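Local coordinates for Endoglucanase(Endo-1,4-beta-glucanase)protein (Pseudomonas stutzeri, PDB 6R2J), which probably hydrolyses internal beta-1,4-glycosidic bonds of cellulose and related glucans, as a family 5 endoglucanase with a TIM-barrel fold, at residues Arg53-Pro58 with Gln92-Asp97; His99-Tyr104 with Glu144-Val149; Gln264-Leu269 with Met307-Lys312. All blocks are in the same frame, centred on the assembly; numbering follows the deposited sequence.

The three contacts sample successive layers of a (beta/alpha)8 barrel, in chain order. Contact 1 pairs the neighbouring parallel strands 54-59 and 93-98 in the barrel wall. Contact 2 begins where strand 93-98 ends, joining the loop beyond it to the loop after strand 136-140 at the glycan pocket. Contact 3 packs the outer helices 260-276 and 305-311. The centres of contacts 1 and 2 lie about 20 Å apart, yet the two touch through Pro58 and His99, and contact 1 reaches up to the pocket that contact 2 lines. Contact 3, packing on the outside, is centred about 20 Å from contact 1 and 30 Å from contact 2, across the chain's centre from contact 2 and touching neither.

Contact 1: Arg53-Pro58 with Gln92-Asp97; sequences RLIRFP and QKVILD
Ile55 and Phe57 trade backbone hydrogen bonds with Lys93, Ile95 and Asp97, making 54-58 and 93-97 adjacent parallel strands with axes 23° apart. Ile95 is gripped twice: its N gives to Ile55 O, and its O receives Phe57 N at 2.7 Å. Packing is tight toward Pro58 and Asp97, inside the barrel. Arg56 is stretched out here, CG anti to the backbone N (chi1 177°), which carries its guanidinium flat against the Asp97 carboxylate. Asp97 OD2 stands over the middle of one face, 3.4 Å from Arg56 CZ, with the two planes 13° apart. No N-H points at this oxygen, and the salt bridge is one of charge alone; the N-H groups serve Asp140, Glu175, Glu252, Asn143 and Asn17. The same OD2 presses on Pro58 CB at 3.1 Å and is hydrogen-bonded to His99. A leucine in place of Arg56 would probably leave Asp97 and the surrounding carboxylates without their shared positive charge. On the other face of the sheet, Val94 straddles two neighbours, its CG1 3.8 Å from Phe57 CB and its CG2 4.1 Å from Ile55 CB. At the far end Gln92 stays buried, its CG against Arg53 CA, and Lys93 N binds Arg53 O at 3.0 Å. Only the long, partly exposed side chains of Arg53 and Lys93 are looser; in the conformers given they part, Lys93 NZ to Asp2 O and the Arg53 guanidinium to Asp7 and Gly91. Strands 14-18 and 136-140 flank the pair, while helix 74-89, part of the beta-alpha-beta crossover within it, packs on Phe57 and Val94.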
# COMPACT_ATOMS: atom_id res chain seq x y z
N ARG A 53 -0.45 -13.93 -2.09
CA ARG A 53 -1.88 -13.77 -1.90
C ARG A 53 -2.29 -12.37 -1.48
O ARG A 53 -3.49 -12.11 -1.28
CB ARG A 53 -2.36 -14.76 -0.84
CG ARG A 53 -2.39 -16.18 -1.30
CD ARG A 53 -3.23 -17.01 -0.34
NE ARG A 53 -3.17 -18.41 -0.73
CZ ARG A 53 -4.17 -19.05 -1.32
NH1 ARG A 53 -5.32 -18.42 -1.56
NH2 ARG A 53 -4.00 -20.33 -1.65
N LEU A 54 -1.33 -11.46 -1.34
CA LEU A 54 -1.58 -10.09 -0.90
C LEU A 54 -1.23 -9.12 -2.02
O LEU A 54 -0.15 -9.21 -2.62
CB LEU A 54 -0.74 -9.80 0.36
CG LEU A 54 -0.83 -8.44 1.04
CD1 LEU A 54 -2.21 -8.33 1.67
CD2 LEU A 54 0.28 -8.21 2.05
N ILE A 55 -2.15 -8.19 -2.28
CA ILE A 55 -2.00 -7.20 -3.33
C ILE A 55 -2.42 -5.84 -2.76
O ILE A 55 -3.48 -5.71 -2.14
CB ILE A 55 -2.88 -7.53 -4.54
CG1 ILE A 55 -2.54 -8.92 -5.08
CG2 ILE A 55 -2.75 -6.44 -5.62
CD1 ILE A 55 -1.25 -8.97 -5.86
N ARG A 56 -1.57 -4.84 -2.98
CA ARG A 56 -1.92 -3.45 -2.74
C ARG A 56 -2.17 -2.80 -4.10
O ARG A 56 -1.32 -2.90 -5.00
CB ARG A 56 -0.83 -2.70 -1.97
CG ARG A 56 -1.17 -1.18 -1.78
CD ARG A 56 -0.17 -0.61 -0.82
NE ARG A 56 -0.28 0.80 -0.44
CZ ARG A 56 0.43 1.79 -0.97
NH1 ARG A 56 1.27 1.57 -1.97
NH2 ARG A 56 0.31 3.01 -0.46
N PHE A 57 -3.31 -2.16 -4.26
CA PHE A 57 -3.69 -1.65 -5.57
C PHE A 57 -3.96 -0.15 -5.56
O PHE A 57 -5.06 0.27 -5.15
CB PHE A 57 -4.89 -2.40 -6.13
CG PHE A 57 -5.16 -2.07 -7.56
CD1 PHE A 57 -4.35 -2.58 -8.56
CD2 PHE A 57 -6.16 -1.19 -7.91
CE1 PHE A 57 -4.55 -2.28 -9.91
CE2 PHE A 57 -6.35 -0.85 -9.27
CZ PHE A 57 -5.56 -1.42 -10.26
N PRO A 58 -3.01 0.68 -6.02
CA PRO A 58 -3.26 2.13 -6.09
C PRO A 58 -4.28 2.53 -7.17
O PRO A 58 -4.30 1.99 -8.29
CB PRO A 58 -1.87 2.74 -6.37
CG PRO A 58 -0.88 1.65 -5.99
CD PRO A 58 -1.59 0.34 -6.27
N GLN A 92 -6.49 -14.36 -3.72
CA GLN A 92 -5.82 -13.16 -3.23
C GLN A 92 -6.81 -12.17 -2.61
O GLN A 92 -8.01 -12.17 -2.91
CB GLN A 92 -5.04 -12.45 -4.36
CG GLN A 92 -3.85 -13.23 -4.88
CD GLN A 92 -3.50 -12.95 -6.33
OE1 GLN A 92 -4.32 -12.51 -7.14
NE2 GLN A 92 -2.26 -13.21 -6.66
N LYS A 93 -6.29 -11.29 -1.76
CA LYS A 93 -7.08 -10.20 -1.18
C LYS A 93 -6.33 -8.89 -1.39
O LYS A 93 -5.09 -8.85 -1.37
CB LYS A 93 -7.43 -10.46 0.28
CG LYS A 93 -8.23 -11.77 0.47
CD LYS A 93 -8.72 -11.94 1.91
CE LYS A 93 -9.42 -13.28 2.09
NZ LYS A 93 -9.79 -13.61 3.51
N VAL A 94 -7.08 -7.83 -1.62
CA VAL A 94 -6.54 -6.59 -2.15
C VAL A 94 -6.72 -5.45 -1.16
O VAL A 94 -7.78 -5.31 -0.54
CB VAL A 94 -7.23 -6.24 -3.50
CG1 VAL A 94 -6.77 -4.90 -4.03
CG2 VAL A 94 -6.99 -7.39 -4.51
N ILE A 95 -5.69 -4.63 -1.05
CA ILE A 95 -5.75 -3.35 -0.36
C ILE A 95 -5.95 -2.29 -1.44
O ILE A 95 -5.03 -2.00 -2.21
CB ILE A 95 -4.49 -3.10 0.48
CG1 ILE A 95 -4.28 -4.27 1.48
CG2 ILE A 95 -4.52 -1.77 1.28
CD1 ILE A 95 -3.09 -4.14 2.37
N LEU A 96 -7.14 -1.71 -1.47
CA LEU A 96 -7.38 -0.56 -2.34
C LEU A 96 -6.74 0.69 -1.75
O LEU A 96 -7.02 1.06 -0.61
CB LEU A 96 -8.88 -0.34 -2.55
CG LEU A 96 -9.56 -1.48 -3.32
CD1 LEU A 96 -11.02 -1.11 -3.51
CD2 LEU A 96 -8.90 -1.76 -4.64
N ASP A 97 -5.89 1.34 -2.52
CA ASP A 97 -5.05 2.43 -2.03
C ASP A 97 -5.43 3.67 -2.80
O ASP A 97 -5.16 3.76 -4.00
CB ASP A 97 -3.58 2.06 -2.27
CG ASP A 97 -2.66 3.27 -2.42
OD1 ASP A 97 -2.90 4.34 -1.75
OD2 ASP A 97 -1.73 3.11 -3.30

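Contact 2: His99-Tyr104 with Glu144-Val149; sequences HNYGRY and EPHSTV. With BGC (beta-D-glucopyranose), chain E; TRS (2-amino-2-hydroxymethyl-propane-1,3-diol), chain G.
Tyr101 and Pro145 bring their CA atoms within 4.5 Å where a type I' turn from Asn100 to Arg103, closed by Arg103 N to Asn100 O, meets the irregular loop 144-149. Both loops leave the C-terminal ends of barrel strands, and Glu144-Pro145 belongs to the Asn-Glu-Pro signature of family 5. Tyr101 and Gly102 both take left-handed backbone angles, as a type I' turn does, and Gly102 packs its CA against Thr148 CG2. Arg103 fastens the two loops together. One guanidinium nitrogen does double duty: Arg103 NH1 gives a nearly straight bond (178°) to His146 O at 2.8 Å and another to Tyr101 O at 2.9 Å, both carbonyl oxygens lying in the guanidinium plane. Flat on the imidazole of His146 lies that same guanidinium, centres 4.2 Å apart and planes tilted by 15°; the ring is brought there by a CG set between the backbone N and the carbonyl carbon (chi1 66°), and Trp179 also stacks on it. Arg103 NH2 adds a weak bond to Ser147 O. Nearer the pocket, Tyr101 and Glu144 run side by side in the same direction, Tyr101 CD1 lying 3.6 Å from Glu144 O. Their ends converge on a Tris molecule, probably from the crystallisation liquor, beside a glucose unit of the bound cellobiose. Tyr101 OH shares a hydrogen bond with Tris O3 at 2.7 Å, and Glu144 OE2, already bonded to His206 ND1, accepts one from Tris N at 2.7 Å.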
# COMPACT_ATOMS: atom_id res chain seq x y z
N HIS A 99 -4.33 6.75 -3.89
CA HIS A 99 -2.91 7.09 -4.03
C HIS A 99 -2.74 8.61 -4.23
O HIS A 99 -2.17 9.08 -5.23
CB HIS A 99 -2.38 6.31 -5.22
CG HIS A 99 -0.92 6.01 -5.17
ND1 HIS A 99 -0.37 5.14 -4.25
CD2 HIS A 99 0.11 6.41 -5.96
CE1 HIS A 99 0.93 5.04 -4.47
NE2 HIS A 99 1.24 5.79 -5.50
N ASN A 100 -3.19 9.38 -3.22
CA ASN A 100 -3.44 10.79 -3.44
C ASN A 100 -2.61 11.81 -2.65
O ASN A 100 -2.83 13.01 -2.84
CB ASN A 100 -4.94 11.10 -3.25
CG ASN A 100 -5.72 11.02 -4.54
OD1 ASN A 100 -6.00 9.96 -5.02
ND2 ASN A 100 -6.05 12.17 -5.11
N TYR A 101 -1.69 11.40 -1.80
CA TYR A 101 -0.69 12.32 -1.25
C TYR A 101 -1.30 13.47 -0.43
O TYR A 101 -0.72 14.56 -0.37
CB TYR A 101 0.18 12.91 -2.37
CG TYR A 101 0.90 11.86 -3.18
CD1 TYR A 101 2.04 11.26 -2.72
CD2 TYR A 101 0.41 11.45 -4.39
CE1 TYR A 101 2.68 10.29 -3.45
CE2 TYR A 101 1.04 10.47 -5.12
CZ TYR A 101 2.17 9.88 -4.65
OH TYR A 101 2.78 8.91 -5.41
N GLY A 102 -2.43 13.23 0.22
CA GLY A 102 -3.12 14.26 0.97
C GLY A 102 -3.86 15.31 0.15
O GLY A 102 -4.23 16.35 0.71
N ARG A 103 -4.09 15.06 -1.15
CA ARG A 103 -4.56 16.11 -2.04
C ARG A 103 -5.60 15.60 -3.03
O ARG A 103 -5.63 14.42 -3.37
CB ARG A 103 -3.41 16.75 -2.83
CG ARG A 103 -2.38 17.48 -1.96
CD ARG A 103 -1.03 17.65 -2.68
NE ARG A 103 -0.19 18.65 -2.03
CZ ARG A 103 0.46 18.45 -0.89
NH1 ARG A 103 0.39 17.28 -0.26
NH2 ARG A 103 1.17 19.44 -0.35
N TYR A 104 -6.45 16.53 -3.50
CA TYR A 104 -7.45 16.29 -4.53
C TYR A 104 -7.37 17.41 -5.56
O TYR A 104 -7.55 18.58 -5.23
CB TYR A 104 -8.85 16.21 -3.90
CG TYR A 104 -9.94 16.01 -4.93
CD1 TYR A 104 -9.99 14.87 -5.70
CD2 TYR A 104 -10.87 16.98 -5.20
CE1 TYR A 104 -10.92 14.68 -6.66
CE2 TYR A 104 -11.82 16.80 -6.18
CZ TYR A 104 -11.84 15.62 -6.88
OH TYR A 104 -12.77 15.38 -7.85
N GLU A 144 0.85 8.25 1.26
CA GLU A 144 1.92 9.22 1.46
C GLU A 144 1.47 10.68 1.64
O GLU A 144 1.89 11.56 0.88
CB GLU A 144 2.99 9.09 0.39
CG GLU A 144 3.71 7.72 0.46
CD GLU A 144 4.89 7.56 -0.51
OE1 GLU A 144 5.18 8.47 -1.31
OE2 GLU A 144 5.50 6.45 -0.48
N PRO A 145 0.70 10.97 2.68
CA PRO A 145 0.47 12.37 3.05
C PRO A 145 1.79 13.10 3.23
O PRO A 145 2.73 12.57 3.83
CB PRO A 145 -0.29 12.30 4.37
CG PRO A 145 -0.47 10.87 4.68
CD PRO A 145 0.03 10.00 3.57
N HIS A 146 1.86 14.32 2.73
CA HIS A 146 3.04 15.12 2.98
C HIS A 146 2.67 16.58 2.90
O HIS A 146 1.77 16.96 2.15
CB HIS A 146 4.14 14.83 1.96
CG HIS A 146 3.79 15.23 0.56
ND1 HIS A 146 4.26 16.38 -0.04
CD2 HIS A 146 3.03 14.61 -0.38
CE1 HIS A 146 3.82 16.44 -1.28
NE2 HIS A 146 3.07 15.38 -1.51
N SER A 147 3.38 17.39 3.69
CA SER A 147 3.19 18.83 3.71
C SER A 147 1.72 19.19 3.77
O SER A 147 1.22 19.97 2.96
CB SER A 147 3.87 19.51 2.51
OG SER A 147 5.26 19.16 2.42
N THR A 148 1.01 18.59 4.71
CA THR A 148 -0.44 18.82 4.80
C THR A 148 -0.82 19.92 5.80
O THR A 148 -2.00 20.10 6.08
CB THR A 148 -1.23 17.54 5.07
OG1 THR A 148 -0.96 17.09 6.40
CG2 THR A 148 -0.89 16.47 4.04
N VAL A 149 0.16 20.68 6.29
CA VAL A 149 -0.03 21.72 7.31
C VAL A 149 -1.08 21.36 8.36
O VAL A 149 -2.04 22.12 8.57
CB VAL A 149 -0.33 23.10 6.69
CG1 VAL A 149 0.95 23.73 6.09
CG2 VAL A 149 -1.47 22.98 5.70
C2 BGC E . 9.98 9.37 2.28
C3 BGC E . 9.16 8.29 2.91
C4 BGC E . 8.51 7.61 1.76
C5 BGC E . 9.27 7.55 0.47
C6 BGC E . 8.37 6.75 -0.43
C1 BGC E . 10.61 9.36 0.86
O2 BGC E . 10.86 9.87 3.36
O3 BGC E . 8.18 8.80 3.82
O4 BGC E . 8.17 6.41 2.42
O5 BGC E . 9.46 8.96 -0.01
O6 BGC E . 8.77 7.03 -1.79
C TRS G . 5.78 5.90 -4.46
C1 TRS G . 4.27 5.60 -4.40
C2 TRS G . 6.56 4.73 -5.08
C3 TRS G . 6.03 7.20 -5.26
N TRS G . 6.24 6.04 -3.06
O1 TRS G . 3.78 5.87 -3.11
O2 TRS G . 7.96 4.89 -4.90
O3 TRS G . 5.26 8.26 -4.71

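Contact 3: Gln264-Leu269 with Met307-Lys312; sequences QAMDNL and MELMRK
The carboxylate of Asp267 is the flat group at the meeting of 264-269 and 307-312, and Lys312 comes to it on the syn side of OD1, its NZ 23° out of the carboxylate plane. Leu309 lies off to one side of that plane, though its methyl groups are uncertainly placed. The salt bridge is short, 2.8 Å from Lys312 NZ to Asp267 OD1, and OD1 is held a second time by His313 NE2, a pairing likely to favour the charged carboxylate. Lys312 does not reach out straight: its CG sits between the backbone N and the carbonyl carbon (chi1 86°), and later bends curl the chain back until NZ also makes a weak bond to Leu309 O at 3.4 Å. Aspartate and lysine side chains meet roughly at right angles. These residues join two helices of the outer layer of the (beta/alpha)8 barrel, one following strand 248-252 and the other following strand 280-285. Both run in nearly the same sense, their axes 10.0 Å apart and inclined at 29°. Beneath the polar pair lies an apolar layer. Met266, fully extended with CG anti to the backbone N, slides past Leu309 in the opposite direction; the modelled spacing there is too short to be trusted in detail. Its methyl end goes on to Met310 CG, a close approach to be read with the same caution. Tyr253 and Ile255, in the loop beyond strand 248-252, also pack against Met266.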
# COMPACT_ATOMS: atom_id res chain seq x y z
N GLN A 264 20.85 -7.30 -0.73
CA GLN A 264 21.14 -7.73 0.62
C GLN A 264 20.21 -7.05 1.61
O GLN A 264 19.69 -7.69 2.52
CB GLN A 264 22.57 -7.40 0.99
CG GLN A 264 23.05 -8.31 2.08
CD GLN A 264 23.21 -9.73 1.59
OE1 GLN A 264 23.67 -9.96 0.46
NE2 GLN A 264 22.79 -10.70 2.41
N ALA A 265 19.99 -5.73 1.43
CA ALA A 265 19.13 -4.95 2.29
C ALA A 265 17.70 -5.45 2.27
O ALA A 265 17.03 -5.44 3.31
CB ALA A 265 19.21 -3.48 1.88
N MET A 266 17.23 -5.93 1.11
CA MET A 266 15.88 -6.46 1.02
C MET A 266 15.77 -7.77 1.76
O MET A 266 14.82 -7.97 2.51
CB MET A 266 15.50 -6.67 -0.43
CG MET A 266 14.13 -7.22 -0.66
SD MET A 266 13.62 -7.14 -2.40
CE MET A 266 12.23 -8.30 -2.46
N ASP A 267 16.72 -8.68 1.54
CA ASP A 267 16.73 -9.95 2.27
C ASP A 267 16.69 -9.72 3.79
O ASP A 267 15.90 -10.35 4.50
CB ASP A 267 17.99 -10.72 1.88
CG ASP A 267 17.74 -12.23 1.80
OD1 ASP A 267 16.91 -12.66 0.93
OD2 ASP A 267 18.40 -12.96 2.59
N ASN A 268 17.51 -8.82 4.29
CA ASN A 268 17.52 -8.63 5.74
C ASN A 268 16.26 -7.92 6.22
O ASN A 268 15.80 -8.18 7.33
CB ASN A 268 18.75 -7.83 6.12
CG ASN A 268 20.01 -8.59 5.88
OD1 ASN A 268 20.05 -9.81 6.07
ND2 ASN A 268 21.06 -7.89 5.48
N LEU A 269 15.72 -7.00 5.41
CA LEU A 269 14.46 -6.37 5.79
C LEU A 269 13.33 -7.40 5.90
O LEU A 269 12.66 -7.48 6.92
CB LEU A 269 14.10 -5.28 4.78
CG LEU A 269 12.70 -4.71 4.95
CD1 LEU A 269 12.53 -3.90 6.24
CD2 LEU A 269 12.31 -3.89 3.70
N MET A 307 11.71 -11.11 -7.42
CA MET A 307 10.82 -12.23 -7.11
C MET A 307 11.62 -13.39 -6.52
O MET A 307 11.23 -13.96 -5.50
CB MET A 307 10.06 -12.63 -8.38
CG MET A 307 8.99 -13.71 -8.22
SD MET A 307 7.81 -13.45 -6.92
CE MET A 307 6.70 -12.27 -7.70
N GLU A 308 12.75 -13.73 -7.13
CA GLU A 308 13.57 -14.80 -6.59
C GLU A 308 14.05 -14.49 -5.18
O GLU A 308 14.15 -15.40 -4.35
CB GLU A 308 14.73 -15.05 -7.56
CG GLU A 308 14.27 -15.48 -8.96
CD GLU A 308 15.42 -15.89 -9.86
OE1 GLU A 308 16.53 -15.35 -9.67
OE2 GLU A 308 15.20 -16.74 -10.75
N LEU A 309 14.33 -13.22 -4.87
CA LEU A 309 14.75 -12.89 -3.51
C LEU A 309 13.59 -12.98 -2.53
O LEU A 309 13.80 -13.31 -1.36
CB LEU A 309 15.40 -11.51 -3.48
CG LEU A 309 15.97 -11.16 -2.11
CD1 LEU A 309 17.45 -10.91 -2.06
CD2 LEU A 309 15.21 -9.93 -1.61
N MET A 310 12.37 -12.68 -2.98
CA MET A 310 11.21 -12.71 -2.10
C MET A 310 10.92 -14.13 -1.64
O MET A 310 10.47 -14.34 -0.51
CB MET A 310 9.99 -12.15 -2.83
CG MET A 310 9.85 -10.63 -2.89
SD MET A 310 8.14 -10.20 -3.47
CE MET A 310 7.18 -11.10 -2.28
N ARG A 311 11.14 -15.12 -2.51
CA ARG A 311 10.59 -16.45 -2.25
C ARG A 311 11.08 -17.06 -0.94
O ARG A 311 10.31 -17.78 -0.28
CB ARG A 311 10.85 -17.36 -3.45
CG ARG A 311 9.96 -17.03 -4.63
CD ARG A 311 9.84 -18.20 -5.56
NE ARG A 311 11.11 -18.53 -6.21
CZ ARG A 311 11.39 -18.31 -7.49
NH1 ARG A 311 10.46 -17.75 -8.26
NH2 ARG A 311 12.56 -18.70 -8.00
N LYS A 312 12.34 -16.81 -0.55
CA LYS A 312 12.82 -17.43 0.69
C LYS A 312 12.04 -16.94 1.90
O LYS A 312 12.07 -17.62 2.94
CB LYS A 312 14.32 -17.22 0.88
CG LYS A 312 14.73 -15.92 1.55
CD LYS A 312 16.27 -15.82 1.75
CE LYS A 312 17.07 -15.93 0.42
NZ LYS A 312 16.72 -14.95 -0.70